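Local coordinates for dihydropteroate synthase 2 (Mycobacterium tuberculosis, PDB 2VP8), which probably binds the inhibitor dapsone but seems to lack dihydropteroate synthase activity and probably plays no part in folate metabolism, at residues 42-47 / 78-83. Numbering follows the deposited sequence.
Sequences ALIMAI and GADVID
Met45, Ala46 and Ile47 pair in parallel with Val81, Ile82 and Asp83, the two short strands inclined at 27° to each other. They are the first and second strands of the TIM barrel of this pterin-binding family, and helix 65-76 between them completes a beta-alpha-beta crossover. The bond from Ala46 N to Val81 O, 2.7 Å, is almost straight (174°), while Ala46 O receives Asp83 N. At the start of the pairing, Ile44 O is gripped twice, by Val81 N and by Asp80 N. Gly78, just after helix 65-76, closes it with a Schellman motif.

Asp80 extends the pairing with its side chain: OD2 takes Ile44 N through its anti lone pair at 2.8 Å, much as a backbone carbonyl would. The carboxylate is tied down further by Arg41, a salt bridge to OD2, and by Ala38 N on OD1. The side chain of Leu43 crosses that of Asp80 at about a right angle, with CD2 3.6 Å from Asp80 CG.

On the face turned toward helix 65-76, Ala46 CB meets Ala79 CB at 3.7 Å and Ile82 CD1 at 4.0 Å, and Ala74 packs against all three residues. On the opposite face, Met45 runs out with CG anti to its N (chi1 175°) and bends at chi3, which lays CE 3.8 Å from Val81 CG1. OD1 of Asp83 is hydrogen-bonded to Ser121 OG and Asn142 ND2, and OD2 forms a salt bridge with Arg287. This side chain lies about 7 Å from that of His220, which probably marks family members without synthase activity. Asp83 CB sits 3.5 Å from Met45 CG, with Met45 SD alongside the carboxylate carbon.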
loop_
_atom_site.group_PDB
_atom_site.type_symbol
_atom_site.label_atom_id
_atom_site.label_comp_id
_atom_site.label_asym_id
_atom_site.label_seq_id
_atom_site.Cartn_x
_atom_site.Cartn_y
_atom_site.Cartn_z
ATOM N N ALA B 42 -6.475 -10.509 5.651
ATOM C CA ALA B 42 -7.502 -9.636 6.186
ATOM C C ALA B 42 -8.805 -9.830 5.399
ATOM O O ALA B 42 -8.789 -10.248 4.233
ATOM C CB ALA B 42 -7.046 -8.201 6.123
ATOM N N LEU B 43 -9.928 -9.530 6.039
ATOM C CA LEU B 43 -11.224 -9.833 5.464
ATOM C C LEU B 43 -11.808 -8.676 4.706
ATOM O O LEU B 43 -11.452 -7.524 4.950
ATOM C CB LEU B 43 -12.209 -10.251 6.551
ATOM C CG LEU B 43 -11.696 -11.260 7.572
ATOM C CD1 LEU B 43 -12.750 -11.446 8.658
ATOM C CD2 LEU B 43 -11.319 -12.561 6.872
ATOM N N ILE B 44 -12.723 -9.001 3.796
ATOM C CA ILE B 44 -13.399 -8.026 2.946
ATOM C C ILE B 44 -14.901 -7.998 3.227
ATOM O O ILE B 44 -15.576 -9.033 3.161
ATOM C CB ILE B 44 -13.206 -8.364 1.462
ATOM C CG1 ILE B 44 -11.715 -8.483 1.117
ATOM C CG2 ILE B 44 -13.915 -7.319 0.578
ATOM C CD1 ILE B 44 -11.446 -9.219 -0.183
ATOM N N MET B 45 -15.411 -6.810 3.541
ATOM C CA MET B 45 -16.843 -6.558 3.657
ATOM C C MET B 45 -17.311 -5.859 2.375
ATOM O O MET B 45 -16.878 -4.754 2.064
ATOM C CB MET B 45 -17.129 -5.706 4.889
ATOM C CG MET B 45 -18.565 -5.287 5.050
ATOM S SD MET B 45 -18.801 -4.093 6.392
ATOM C CE MET B 45 -19.205 -5.202 7.737
ATOM N N ALA B 46 -18.176 -6.530 1.622
ATOM C CA ALA B 46 -18.655 -6.027 0.345
ATOM C C ALA B 46 -19.959 -5.258 0.520
ATOM O O ALA B 46 -20.943 -5.804 1.015
ATOM C CB ALA B 46 -18.853 -7.174 -0.595
ATOM N N ILE B 47 -19.956 -3.989 0.122
ATOM C CA ILE B 47 -21.146 -3.149 0.188
ATOM C C ILE B 47 -22.117 -3.502 -0.940
ATOM O O ILE B 47 -21.789 -3.374 -2.116
ATOM C CB ILE B 47 -20.780 -1.644 0.092
ATOM C CG1 ILE B 47 -19.846 -1.237 1.231
ATOM C CG2 ILE B 47 -22.040 -0.774 0.074
ATOM C CD1 ILE B 47 -19.248 0.143 1.086
ATOM N N GLY B 78 -14.442 -13.289 -3.347
ATOM C CA GLY B 78 -13.937 -13.608 -2.014
ATOM C C GLY B 78 -14.323 -12.664 -0.895
ATOM O O GLY B 78 -13.565 -12.503 0.070
ATOM N N ALA B 79 -15.492 -12.036 -1.013
ATOM C CA ALA B 79 -16.018 -11.209 0.077
ATOM C C ALA B 79 -16.286 -12.087 1.293
ATOM O O ALA B 79 -16.860 -13.179 1.177
ATOM C CB ALA B 79 -17.284 -10.498 -0.343
ATOM N N ASP B 80 -15.860 -11.615 2.456
ATOM C CA ASP B 80 -16.029 -12.384 3.677
ATOM C C ASP B 80 -17.328 -11.994 4.350
ATOM O O ASP B 80 -17.953 -12.806 5.031
ATOM C CB ASP B 80 -14.846 -12.152 4.596
ATOM C CG ASP B 80 -13.562 -12.651 3.997
ATOM O OD1 ASP B 80 -13.408 -13.895 3.884
ATOM O OD2 ASP B 80 -12.721 -11.805 3.624
ATOM N N VAL B 81 -17.720 -10.738 4.139
ATOM C CA VAL B 81 -18.977 -10.213 4.623
ATOM C C VAL B 81 -19.683 -9.531 3.460
ATOM O O VAL B 81 -19.046 -8.861 2.660
ATOM C CB VAL B 81 -18.755 -9.201 5.764
ATOM C CG1 VAL B 81 -20.075 -8.626 6.246
ATOM C CG2 VAL B 81 -18.015 -9.852 6.932
ATOM N N ILE B 82 -20.991 -9.738 3.354
ATOM C CA ILE B 82 -21.821 -8.946 2.471
ATOM C C ILE B 82 -22.574 -7.974 3.360
ATOM O O ILE B 82 -23.345 -8.374 4.232
ATOM C CB ILE B 82 -22.823 -9.811 1.647
ATOM C CG1 ILE B 82 -22.100 -10.939 0.900
ATOM C CG2 ILE B 82 -23.626 -8.947 0.668
ATOM C CD1 ILE B 82 -21.109 -10.466 -0.137
ATOM N N ASP B 83 -22.332 -6.692 3.140
ATOM C CA ASP B 83 -22.933 -5.641 3.939
ATOM C C ASP B 83 -24.117 -5.056 3.175
ATOM O O ASP B 83 -23.935 -4.292 2.228
ATOM C CB ASP B 83 -21.880 -4.576 4.258
ATOM C CG ASP B 83 -22.389 -3.505 5.173
ATOM O OD1 ASP B 83 -22.794 -3.813 6.318
ATOM O OD2 ASP B 83 -22.369 -2.335 4.748
#